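Local coordinates for protein polycyclic ketone monooxygenase (Myceliophthora thermophila, PDB 5MQ6) that uses FAD and NADPH to insert one oxygen atom next to the carbonyl of ketones, polycyclic ones above all, giving esters or lactones, at residues I43-V48 with P229-I234; K176-S181 with V199-G204; Y218-S223 with N526-P531. One frame throughout, in Å; residues are numbered along the deposited sequence. Where two conformers were deposited one is given.

Contact 1 (I43-V48 with P229-I234); sequences IRLKEV and PQVPKI. With NDP (NADPH dihydro-nicotinamide-adenine-dinucleotide phosphate), chain C.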
# COMPACT_ATOMS: atom_id res chain seq x y z
N ILE A 43 -11.54 13.38 -0.18
CA ILE A 43 -12.56 12.71 0.59
C ILE A 43 -12.64 11.29 0.10
O ILE A 43 -12.44 11.03 -1.11
CB ILE A 43 -13.94 13.44 0.58
CG1 ILE A 43 -15.03 12.61 1.31
CG2 ILE A 43 -14.42 13.81 -0.82
CD1 ILE A 43 -16.26 13.43 1.58
N ARG A 44 -12.91 10.36 1.02
CA ARG A 44 -13.17 9.01 0.60
C ARG A 44 -14.42 8.95 -0.27
O ARG A 44 -15.49 9.55 0.04
CB ARG A 44 -13.35 8.04 1.76
CG ARG A 44 -12.23 8.02 2.76
CD ARG A 44 -12.74 7.32 4.03
NE ARG A 44 -11.62 6.99 4.89
CZ ARG A 44 -10.96 7.85 5.67
NH1 ARG A 44 -11.31 9.14 5.71
NH2 ARG A 44 -9.93 7.43 6.41
N LEU A 45 -14.29 8.19 -1.34
CA LEU A 45 -15.38 7.94 -2.26
C LEU A 45 -16.65 7.49 -1.51
O LEU A 45 -17.72 8.10 -1.69
CB LEU A 45 -14.97 6.87 -3.29
CG LEU A 45 -15.66 6.83 -4.65
CD1 LEU A 45 -15.85 8.23 -5.28
CD2 LEU A 45 -14.90 5.87 -5.59
N LYS A 46 -16.49 6.47 -0.64
CA LYS A 46 -17.60 5.97 0.13
C LYS A 46 -18.20 6.98 1.14
O LYS A 46 -19.30 6.76 1.56
CB LYS A 46 -17.21 4.70 0.87
CG LYS A 46 -16.38 4.99 2.09
CD LYS A 46 -15.90 3.72 2.73
CE LYS A 46 -14.91 4.05 3.83
NZ LYS A 46 -14.69 2.79 4.55
N GLU A 47 -17.48 8.04 1.54
CA GLU A 47 -18.09 9.16 2.31
C GLU A 47 -18.58 10.44 1.56
O GLU A 47 -18.86 11.46 2.23
CB GLU A 47 -17.12 9.61 3.38
CG GLU A 47 -17.03 8.61 4.52
CD GLU A 47 -15.81 8.86 5.38
OE1 GLU A 47 -15.11 9.91 5.21
OE2 GLU A 47 -15.57 7.98 6.24
N VAL A 48 -18.69 10.43 0.23
CA VAL A 48 -19.10 11.64 -0.46
C VAL A 48 -20.61 11.84 -0.16
O VAL A 48 -21.35 10.85 -0.07
CB VAL A 48 -18.81 11.59 -1.99
CG1 VAL A 48 -19.57 12.70 -2.74
CG2 VAL A 48 -17.32 11.70 -2.25
N PRO A 229 -10.56 4.10 -1.84
CA PRO A 229 -10.37 5.03 -2.97
C PRO A 229 -10.81 6.43 -2.56
O PRO A 229 -11.89 6.55 -1.99
CB PRO A 229 -11.30 4.49 -4.05
CG PRO A 229 -11.57 3.11 -3.68
CD PRO A 229 -11.50 3.04 -2.19
N GLN A 230 -9.99 7.46 -2.86
CA GLN A 230 -10.39 8.84 -2.63
C GLN A 230 -10.60 9.57 -3.92
O GLN A 230 -10.22 9.10 -5.00
CB GLN A 230 -9.33 9.60 -1.82
CG GLN A 230 -7.92 9.57 -2.45
CD GLN A 230 -6.90 10.39 -1.68
OE1 GLN A 230 -6.98 10.55 -0.44
NE2 GLN A 230 -5.92 10.92 -2.41
N VAL A 231 -11.23 10.72 -3.77
CA VAL A 231 -11.38 11.72 -4.84
C VAL A 231 -11.10 13.09 -4.27
O VAL A 231 -11.34 13.36 -3.06
CB VAL A 231 -12.76 11.73 -5.50
CG1 VAL A 231 -12.99 10.38 -6.13
CG2 VAL A 231 -13.85 12.07 -4.50
N PRO A 232 -10.60 13.97 -5.13
CA PRO A 232 -10.36 15.34 -4.70
C PRO A 232 -11.69 16.06 -4.57
O PRO A 232 -12.64 15.71 -5.26
CB PRO A 232 -9.54 15.92 -5.83
CG PRO A 232 -9.83 15.05 -7.02
CD PRO A 232 -10.40 13.77 -6.59
N LYS A 233 -11.74 17.07 -3.69
CA LYS A 233 -12.92 17.90 -3.52
C LYS A 233 -12.97 18.87 -4.70
O LYS A 233 -12.67 20.04 -4.52
CB LYS A 233 -12.84 18.74 -2.24
CG LYS A 233 -12.61 18.01 -0.95
CD LYS A 233 -13.90 17.56 -0.32
CE LYS A 233 -13.52 16.81 0.96
NZ LYS A 233 -12.82 17.60 2.04
N ILE A 234 -13.31 18.39 -5.89
CA ILE A 234 -13.37 19.31 -7.03
C ILE A 234 -14.78 19.92 -7.08
O ILE A 234 -15.73 19.20 -7.38
CB ILE A 234 -13.10 18.59 -8.36
CG1 ILE A 234 -11.62 18.08 -8.43
CG2 ILE A 234 -13.44 19.51 -9.58
CD1 ILE A 234 -11.37 17.14 -9.62
PA NDP C . -1.85 8.16 -6.50
O1A NDP C . -2.39 8.74 -5.15
O2A NDP C . -0.44 7.67 -6.68
O5B NDP C . -2.25 9.22 -7.64
C5B NDP C . -3.40 10.03 -7.58
C4B NDP C . -3.19 11.04 -8.68
O4B NDP C . -4.30 11.97 -8.72
C3B NDP C . -1.90 11.84 -8.47
O3B NDP C . -1.15 11.87 -9.70
C2B NDP C . -2.47 13.17 -8.03
O2B NDP C . -1.58 14.31 -8.25
C1B NDP C . -3.76 13.25 -8.81
N9A NDP C . -4.66 14.26 -8.23
C8A NDP C . -5.08 14.38 -6.93
N7A NDP C . -5.88 15.46 -6.78
C5A NDP C . -5.92 16.01 -8.02
C6A NDP C . -6.56 17.20 -8.58
N6A NDP C . -7.28 17.96 -7.76
N1A NDP C . -6.38 17.46 -9.89
C2A NDP C . -5.63 16.67 -10.73
N3A NDP C . -4.99 15.57 -10.31
C4A NDP C . -5.12 15.23 -8.98
O3 NDP C . -2.74 6.91 -6.95
PN NDP C . -2.43 5.66 -7.96
O1N NDP C . -3.76 4.84 -7.98
O2N NDP C . -1.91 6.14 -9.30
O5D NDP C . -1.26 4.81 -7.24
C5D NDP C . -1.45 4.42 -5.84
C4D NDP C . -0.46 3.36 -5.42
O4D NDP C . -0.75 2.10 -6.06
C3D NDP C . 0.93 3.68 -5.99
O3D NDP C . 1.61 4.86 -5.44
C2D NDP C . 1.61 2.29 -5.97
O2D NDP C . 2.04 1.94 -4.61
C1D NDP C . 0.48 1.43 -6.54
P2B NDP C . -0.56 14.75 -7.07
O1X NDP C . -1.41 14.74 -5.79
O2X NDP C . -0.11 16.17 -7.34
O3X NDP C . 0.65 13.81 -7.16
O HOH W 1 -13.82 5.22 -0.42
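The long side chain of K233 folds back across I43, bringing its CE to 3.4 Å from I43 CB, tighter than usual for two carbons. Bends at chi2 (-88°) and chi4 (63°) turn the lysine over the CB branch point and CG2 methyl of the isoleucine, which it crosses at about a right angle, and its CE also rests on I43 CG2. The ammonium passes beyond this apolar patch to a hydrogen bond with the carbonyl of G40. Beneath the lysine the backbones pair antiparallel. I43 and V231 form the hydrogen-bonded pair: I43 N donates to V231 O and V231 N to I43 O, both at 2.9 Å and both nearly straight. R44 and Q230 make the next, non-hydrogen-bonded pair and send their side chains apart. A third bond, L45 N to P229 O at 3.0 Å, lies in the carbonyl plane and carries the pairing one residue beyond the strand into the short 3-10 segment. P229 O is gripped a second time by water 1, which donates to it and accepts from K46 N, so the water stitches the turn to the strand end. On the side of the sheet where I43 and V231 point, V231 splits its branches: CG1 meets L45 CD1 at 3.7 Å, while CG2 faces I43 CG2 and V48 CG2. L45, with CG trans to its own N (chi1 -155°), sets CD2 against P229 CB at 4.2 Å, and F53 of helix 51-54 touches both L45 and V48. P232 turns away from I43-V48 and lays its CB 3.6 Å from N6A of the NADPH adenine. The arrangement is a two-stranded antiparallel sheet in which a strand from the N-terminal region pairs with one bordering the NADPH pocket.

Contact 2 (K176-S181 with V199-G204); sequences KALFRS and VTEGRG. With FAD (flavin-adenine dinucleotide), chain B.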
# COMPACT_ATOMS: atom_id res chain seq x y z
N LYS A 176 -13.34 -20.79 5.20
CA LYS A 176 -12.98 -20.05 6.42
C LYS A 176 -12.92 -18.51 6.24
O LYS A 176 -12.18 -17.80 6.91
CB LYS A 176 -11.65 -20.60 6.84
CG LYS A 176 -11.72 -22.12 7.19
CD LYS A 176 -10.34 -22.59 7.58
CE LYS A 176 -10.38 -24.01 8.21
NZ LYS A 176 -9.90 -24.96 7.27
N ALA A 177 -13.73 -18.03 5.34
CA ALA A 177 -13.81 -16.65 4.99
C ALA A 177 -15.22 -16.10 4.95
O ALA A 177 -16.13 -16.69 4.47
CB ALA A 177 -13.14 -16.44 3.66
N LEU A 178 -15.35 -14.89 5.44
CA LEU A 178 -16.53 -14.15 5.40
C LEU A 178 -16.27 -12.89 4.55
O LEU A 178 -15.54 -11.98 4.94
CB LEU A 178 -16.96 -13.83 6.81
CG LEU A 178 -18.10 -12.84 6.94
CD1 LEU A 178 -19.41 -13.42 6.29
CD2 LEU A 178 -18.23 -12.45 8.38
N PHE A 179 -16.92 -12.82 3.40
CA PHE A 179 -16.68 -11.71 2.45
C PHE A 179 -17.83 -10.70 2.51
O PHE A 179 -18.82 -10.89 3.27
CB PHE A 179 -16.48 -12.27 1.01
CG PHE A 179 -15.27 -13.07 0.87
CD1 PHE A 179 -14.03 -12.49 1.06
CD2 PHE A 179 -15.35 -14.41 0.59
CE1 PHE A 179 -12.86 -13.25 0.95
CE2 PHE A 179 -14.21 -15.13 0.46
CZ PHE A 179 -12.95 -14.55 0.66
N ARG A 180 -17.70 -9.64 1.73
CA ARG A 180 -18.67 -8.56 1.70
C ARG A 180 -18.90 -7.93 3.06
O ARG A 180 -19.95 -7.30 3.29
CB ARG A 180 -20.03 -9.04 1.14
CG ARG A 180 -19.90 -9.71 -0.22
CD ARG A 180 -21.26 -10.24 -0.72
NE ARG A 180 -21.78 -11.30 0.14
CZ ARG A 180 -22.96 -11.88 -0.00
NH1 ARG A 180 -23.72 -11.58 -1.01
NH2 ARG A 180 -23.37 -12.81 0.83
N SER A 181 -17.96 -8.10 3.98
CA SER A 181 -18.20 -7.69 5.33
C SER A 181 -17.30 -6.55 5.81
O SER A 181 -16.07 -6.68 5.82
CB SER A 181 -18.09 -8.92 6.21
OG SER A 181 -19.07 -9.83 5.89
N VAL A 199 -19.61 -6.37 12.79
CA VAL A 199 -19.42 -6.60 11.38
C VAL A 199 -20.79 -6.43 10.67
O VAL A 199 -21.84 -6.92 11.16
CB VAL A 199 -18.93 -8.02 11.17
CG1 VAL A 199 -18.89 -8.30 9.74
CG2 VAL A 199 -17.54 -8.28 11.81
N THR A 200 -20.78 -5.80 9.51
CA THR A 200 -21.96 -5.72 8.62
C THR A 200 -21.68 -6.42 7.33
O THR A 200 -20.76 -6.02 6.61
CB THR A 200 -22.28 -4.25 8.28
OG1 THR A 200 -22.46 -3.57 9.47
CG2 THR A 200 -23.61 -4.13 7.55
N GLU A 201 -22.43 -7.48 7.05
CA GLU A 201 -22.28 -8.26 5.83
C GLU A 201 -23.34 -7.84 4.80
O GLU A 201 -24.53 -8.09 5.01
CB GLU A 201 -22.41 -9.74 6.13
CG GLU A 201 -22.31 -10.67 4.97
CD GLU A 201 -22.98 -12.04 5.08
OE1 GLU A 201 -23.70 -12.25 6.05
OE2 GLU A 201 -22.76 -12.90 4.16
N GLY A 202 -22.85 -7.27 3.68
CA GLY A 202 -23.62 -7.07 2.46
C GLY A 202 -24.18 -8.33 1.90
O GLY A 202 -23.52 -9.35 1.89
N ARG A 203 -25.45 -8.28 1.48
CA ARG A 203 -26.07 -9.47 0.84
C ARG A 203 -26.57 -9.23 -0.57
O ARG A 203 -27.23 -10.09 -1.15
CB ARG A 203 -27.21 -9.97 1.70
CG ARG A 203 -26.82 -10.18 3.18
CD ARG A 203 -26.03 -11.43 3.33
NE ARG A 203 -26.78 -12.63 2.92
CZ ARG A 203 -26.33 -13.87 2.92
NH1 ARG A 203 -25.13 -14.22 3.30
NH2 ARG A 203 -27.14 -14.83 2.53
N GLY A 204 -26.25 -8.10 -1.14
CA GLY A 204 -26.55 -7.91 -2.57
C GLY A 204 -27.67 -6.90 -2.74
O GLY A 204 -28.28 -6.44 -1.76
PA FAD B . -4.81 -5.49 0.91
O1A FAD B . -5.17 -4.05 0.84
O2A FAD B . -4.36 -6.25 -0.32
O5B FAD B . -6.07 -6.29 1.52
C5B FAD B . -6.71 -5.82 2.65
C4B FAD B . -8.19 -6.08 2.51
O4B FAD B . -8.79 -5.79 3.79
C3B FAD B . -8.93 -5.24 1.48
O3B FAD B . -9.81 -6.05 0.74
C2B FAD B . -9.71 -4.26 2.31
O2B FAD B . -10.90 -3.84 1.68
C1B FAD B . -9.97 -5.07 3.56
N9A FAD B . -10.31 -4.25 4.70
C8A FAD B . -9.60 -3.19 5.18
N7A FAD B . -10.26 -2.69 6.22
C5A FAD B . -11.40 -3.38 6.42
C6A FAD B . -12.50 -3.31 7.41
N6A FAD B . -12.61 -2.42 8.37
N1A FAD B . -13.38 -4.26 7.27
C2A FAD B . -13.35 -5.19 6.28
N3A FAD B . -12.43 -5.34 5.36
C4A FAD B . -11.43 -4.40 5.39
N1 FAD B . 2.84 -3.28 -3.56
C2 FAD B . 4.01 -3.88 -3.94
O2 FAD B . 4.85 -4.20 -3.10
N3 FAD B . 4.26 -4.14 -5.23
C4 FAD B . 3.37 -3.80 -6.17
O4 FAD B . 3.65 -4.07 -7.33
C4X FAD B . 2.08 -3.14 -5.87
N5 FAD B . 1.15 -2.76 -6.81
C5X FAD B . 0.01 -2.16 -6.38
C6 FAD B . -1.01 -1.72 -7.35
C7 FAD B . -2.21 -1.08 -6.78
C7M FAD B . -3.32 -0.60 -7.69
C8 FAD B . -2.39 -0.85 -5.32
C8M FAD B . -3.63 -0.20 -4.72
C9 FAD B . -1.41 -1.27 -4.44
C9A FAD B . -0.23 -1.91 -4.91
N10 FAD B . 0.74 -2.28 -3.97
C10 FAD B . 1.89 -2.93 -4.44
C1' FAD B . 0.54 -2.13 -2.51
C2' FAD B . -0.39 -3.34 -2.08
O2' FAD B . -1.50 -2.82 -1.34
C3' FAD B . 0.33 -4.48 -1.28
O3' FAD B . 1.38 -5.02 -2.09
C4' FAD B . -0.50 -5.73 -0.91
O4' FAD B . -1.42 -6.22 -1.98
C5' FAD B . -1.27 -5.47 0.41
O5' FAD B . -1.68 -6.78 0.91
P FAD B . -2.58 -6.67 2.26
O1P FAD B . -3.32 -8.05 2.35
O2P FAD B . -1.64 -6.14 3.35
O3P FAD B . -3.63 -5.43 2.00
O HOH W 2 -20.75 -12.83 2.44
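L178 reaches across first, its CD1 4.0 Å from E201 OE2 and its CD2 loosely against V199 CG1. The side chain of F179 starts away from V199-G204, but its carbonyl O takes two donors: S181 OG, from above the carbonyl plane, and water 2, which also accepts from R180 NE and donates to E201 OE2. R180 has the largest share of the contact. Its backbone O receives G202 N at 2.9 Å, and its side chain, bent at chi3 (-65°), lays the guanidinium over the G202 carbonyl, whose O sits 3.1 Å above the centre of the plane. R180 NH2 makes a weak, salt-bridged hydrogen bond to E201 OE2 at 3.4 Å, the two planes 72° apart. The same oxygen is held more closely, at 2.8 Å, by R203 NH1, in the plane of its guanidinium. R180 NH2 and R203 NH1 therefore come within 3.3 Å of each other, a closeness that their shared carboxylate probably offsets. R180 is also hydrogen-bonded to N68 and H64, and E201 OE1 is salt-bridged to R210. S181 pairs with E201 in antiparallel, non-hydrogen-bonded fashion, its CB 3.7 Å from V199 CG1, while its carbonyl O borders the FAD adenine. The contact thus joins the end of strand 194-201 to the turn between strands 177-178 and 181-189; L178 touches both strand 109-112 and strand 210-216, and F179 meets F118 edge-to-face.

Contact 3 (Y218-S223 with N526-P531); sequences YVLLAS and NLFFTP. With FAD (flavin-adenine dinucleotide), chain B.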
# COMPACT_ATOMS: atom_id res chain seq x y z
N TYR A 218 -7.82 -14.23 19.45
CA TYR A 218 -6.87 -13.36 18.85
C TYR A 218 -7.45 -12.64 17.63
O TYR A 218 -8.21 -13.30 16.81
CB TYR A 218 -5.74 -14.22 18.33
CG TYR A 218 -4.78 -14.81 19.32
CD1 TYR A 218 -3.66 -14.09 19.79
CD2 TYR A 218 -4.92 -16.14 19.75
CE1 TYR A 218 -2.71 -14.68 20.62
CE2 TYR A 218 -3.98 -16.69 20.59
CZ TYR A 218 -2.90 -15.99 21.01
OH TYR A 218 -2.04 -16.67 21.87
N VAL A 219 -7.05 -11.38 17.47
CA VAL A 219 -7.38 -10.66 16.23
C VAL A 219 -6.10 -10.25 15.56
O VAL A 219 -5.29 -9.63 16.14
CB VAL A 219 -8.27 -9.44 16.49
CG1 VAL A 219 -8.45 -8.55 15.22
CG2 VAL A 219 -9.61 -9.86 17.07
N LEU A 220 -5.93 -10.62 14.31
CA LEU A 220 -4.75 -10.29 13.51
C LEU A 220 -5.20 -9.32 12.36
O LEU A 220 -5.95 -9.71 11.47
CB LEU A 220 -4.28 -11.59 12.92
CG LEU A 220 -3.55 -12.60 13.77
CD1 LEU A 220 -3.41 -12.41 15.20
CD2 LEU A 220 -3.49 -13.98 13.22
N LEU A 221 -4.71 -8.10 12.35
CA LEU A 221 -5.10 -7.17 11.29
C LEU A 221 -4.13 -7.26 10.12
O LEU A 221 -2.92 -7.06 10.29
CB LEU A 221 -5.14 -5.76 11.80
CG LEU A 221 -6.00 -5.51 13.00
CD1 LEU A 221 -5.84 -4.04 13.32
CD2 LEU A 221 -7.47 -5.87 12.96
N ALA A 222 -4.64 -7.56 8.93
CA ALA A 222 -3.88 -7.41 7.67
C ALA A 222 -4.77 -6.54 6.75
O ALA A 222 -5.19 -6.91 5.65
CB ALA A 222 -3.59 -8.78 7.09
N SER A 223 -5.05 -5.35 7.23
CA SER A 223 -6.12 -4.48 6.70
C SER A 223 -5.59 -3.65 5.57
O SER A 223 -6.38 -2.85 4.98
CB SER A 223 -6.61 -3.55 7.81
OG SER A 223 -5.59 -2.64 8.22
N ASN A 526 -3.68 -9.94 22.84
CA ASN A 526 -4.10 -10.80 21.77
C ASN A 526 -4.50 -10.09 20.51
O ASN A 526 -5.17 -10.67 19.68
CB ASN A 526 -5.15 -11.83 22.23
CG ASN A 526 -4.54 -12.90 23.10
OD1 ASN A 526 -3.38 -12.78 23.53
ND2 ASN A 526 -5.32 -13.98 23.38
N LEU A 527 -4.01 -8.89 20.29
CA LEU A 527 -4.24 -8.16 19.01
C LEU A 527 -2.90 -7.94 18.43
O LEU A 527 -1.99 -7.48 19.12
CB LEU A 527 -4.84 -6.79 19.29
CG LEU A 527 -5.00 -5.84 18.09
CD1 LEU A 527 -5.99 -6.37 17.04
CD2 LEU A 527 -5.37 -4.43 18.56
N PHE A 528 -2.79 -8.22 17.14
CA PHE A 528 -1.61 -7.94 16.38
C PHE A 528 -1.92 -7.33 15.04
O PHE A 528 -2.99 -7.55 14.53
CB PHE A 528 -0.77 -9.25 16.18
CG PHE A 528 -0.25 -9.82 17.47
CD1 PHE A 528 1.01 -9.41 18.00
CD2 PHE A 528 -0.95 -10.78 18.14
CE1 PHE A 528 1.47 -9.98 19.17
CE2 PHE A 528 -0.49 -11.32 19.36
CZ PHE A 528 0.73 -10.97 19.82
N PHE A 529 -0.97 -6.60 14.47
CA PHE A 529 -1.19 -5.91 13.23
C PHE A 529 0.07 -5.90 12.45
O PHE A 529 1.14 -5.86 13.01
CB PHE A 529 -1.80 -4.50 13.43
CG PHE A 529 -1.31 -3.76 14.68
CD1 PHE A 529 -0.17 -2.98 14.65
CD2 PHE A 529 -2.00 -3.81 15.92
CE1 PHE A 529 0.29 -2.28 15.77
CE2 PHE A 529 -1.50 -3.12 17.05
CZ PHE A 529 -0.36 -2.37 16.98
N THR A 530 -0.07 -5.89 11.12
CA THR A 530 1.10 -5.91 10.25
C THR A 530 1.85 -4.63 10.50
O THR A 530 1.27 -3.63 10.72
CB THR A 530 0.74 -6.11 8.77
OG1 THR A 530 -0.32 -5.25 8.40
CG2 THR A 530 0.12 -7.43 8.53
N PRO A 531 3.15 -4.69 10.58
CA PRO A 531 3.82 -3.50 11.06
C PRO A 531 3.84 -2.34 10.04
O PRO A 531 4.32 -2.53 8.95
CB PRO A 531 5.24 -4.01 11.36
CG PRO A 531 5.43 -5.21 10.46
CD PRO A 531 4.08 -5.77 10.19
PA FAD B . -4.81 -5.49 0.91
O1A FAD B . -5.17 -4.05 0.84
O2A FAD B . -4.36 -6.25 -0.32
O5B FAD B . -6.07 -6.29 1.52
C5B FAD B . -6.71 -5.82 2.65
C4B FAD B . -8.19 -6.08 2.51
O4B FAD B . -8.79 -5.79 3.79
C3B FAD B . -8.93 -5.24 1.48
O3B FAD B . -9.81 -6.05 0.74
C2B FAD B . -9.71 -4.26 2.31
O2B FAD B . -10.90 -3.84 1.68
C1B FAD B . -9.97 -5.07 3.56
N9A FAD B . -10.31 -4.25 4.70
C8A FAD B . -9.60 -3.19 5.18
N7A FAD B . -10.26 -2.69 6.22
C5A FAD B . -11.40 -3.38 6.42
C6A FAD B . -12.50 -3.31 7.41
N6A FAD B . -12.61 -2.42 8.37
N1A FAD B . -13.38 -4.26 7.27
C2A FAD B . -13.35 -5.19 6.28
N3A FAD B . -12.43 -5.34 5.36
C4A FAD B . -11.43 -4.40 5.39
N1 FAD B . 2.84 -3.28 -3.56
C2 FAD B . 4.01 -3.88 -3.94
O2 FAD B . 4.85 -4.20 -3.10
N3 FAD B . 4.26 -4.14 -5.23
C4 FAD B . 3.37 -3.80 -6.17
O4 FAD B . 3.65 -4.07 -7.33
C4X FAD B . 2.08 -3.14 -5.87
N5 FAD B . 1.15 -2.76 -6.81
C5X FAD B . 0.01 -2.16 -6.38
C6 FAD B . -1.01 -1.72 -7.35
C7 FAD B . -2.21 -1.08 -6.78
C7M FAD B . -3.32 -0.60 -7.69
C8 FAD B . -2.39 -0.85 -5.32
C8M FAD B . -3.63 -0.20 -4.72
C9 FAD B . -1.41 -1.27 -4.44
C9A FAD B . -0.23 -1.91 -4.91
N10 FAD B . 0.74 -2.28 -3.97
C10 FAD B . 1.89 -2.93 -4.44
C1' FAD B . 0.54 -2.13 -2.51
C2' FAD B . -0.39 -3.34 -2.08
O2' FAD B . -1.50 -2.82 -1.34
C3' FAD B . 0.33 -4.48 -1.28
O3' FAD B . 1.38 -5.02 -2.09
C4' FAD B . -0.50 -5.73 -0.91
O4' FAD B . -1.42 -6.22 -1.98
C5' FAD B . -1.27 -5.47 0.41
O5' FAD B . -1.68 -6.78 0.91
P FAD B . -2.58 -6.67 2.26
O1P FAD B . -3.32 -8.05 2.35
O2P FAD B . -1.64 -6.14 3.35
O3P FAD B . -3.63 -5.43 2.00
O HOH W 3 -2.69 -4.17 9.24
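Four backbone hydrogen bonds join the two strands in parallel register. V219 N donates to N526 O, F528 N to V219 O, L221 N to F528 O at 2.8 Å, and T530 N to L221 O, so V219 and L221 each bond through both N and O. Stacking supplies the second element: the N526 amide lies over one face of the Y218 ring, the planes 13° apart and ND2 3.8 Å above the ring centre. The amide is fixed there by hydrogen bonds from V569 N to its OD1 and from its ND2 to the carbonyls of A567 and R217. Y218 OH is hydrogen-bonded to E560, and F81 meets the same ring nearly parallel. Were Y218 an alanine, the N526 amide would probably lose its stacking partner and E560 its hydroxyl mate. Apolar contacts divide between the faces of the sheet. On one, V219 CG1 meets L527 CD1 at 3.8 Å and L221 CB meets F529 CB; L527, with CG trans to its N (chi1 173°), also brings CD1 to 4.1 Å from L221 CG. On the other, Y218 CE1 meets F528 CE2 near the plane of both rings, and L220 CD1 approaches F528 CD2. Water 3 is bonded to T530 OG1, its O 2.7 Å from that OG1, and makes weak bonds to L221 O and S223 N; S223 O comes 3.2 Å from FAD C8A. Strand 218-221 runs between 78-84 and 527-529; W195 of strand 194-201 covers V219 and L527, while helices 88-99 and 541-562 pack on L220.

Contact 3 is buried, while contacts 1 and 2 are only partly so. Contacts 2 and 3 reach the same mixed sheet, with centres about 19 Å apart, and both touch the adenosine half of FAD; contact 1 belongs to a separate two-stranded sheet and touches NADPH instead. Their chemistry follows their place: regular parallel pairing with aromatic and aliphatic faces in contact 3, a charged network about one carboxylate at a strand end in contact 2, and a short antiparallel pairing under a lysine chain in contact 1. Strands 218-221 and 230-232, successive in sequence, take the chain from contact 3 to contact 1.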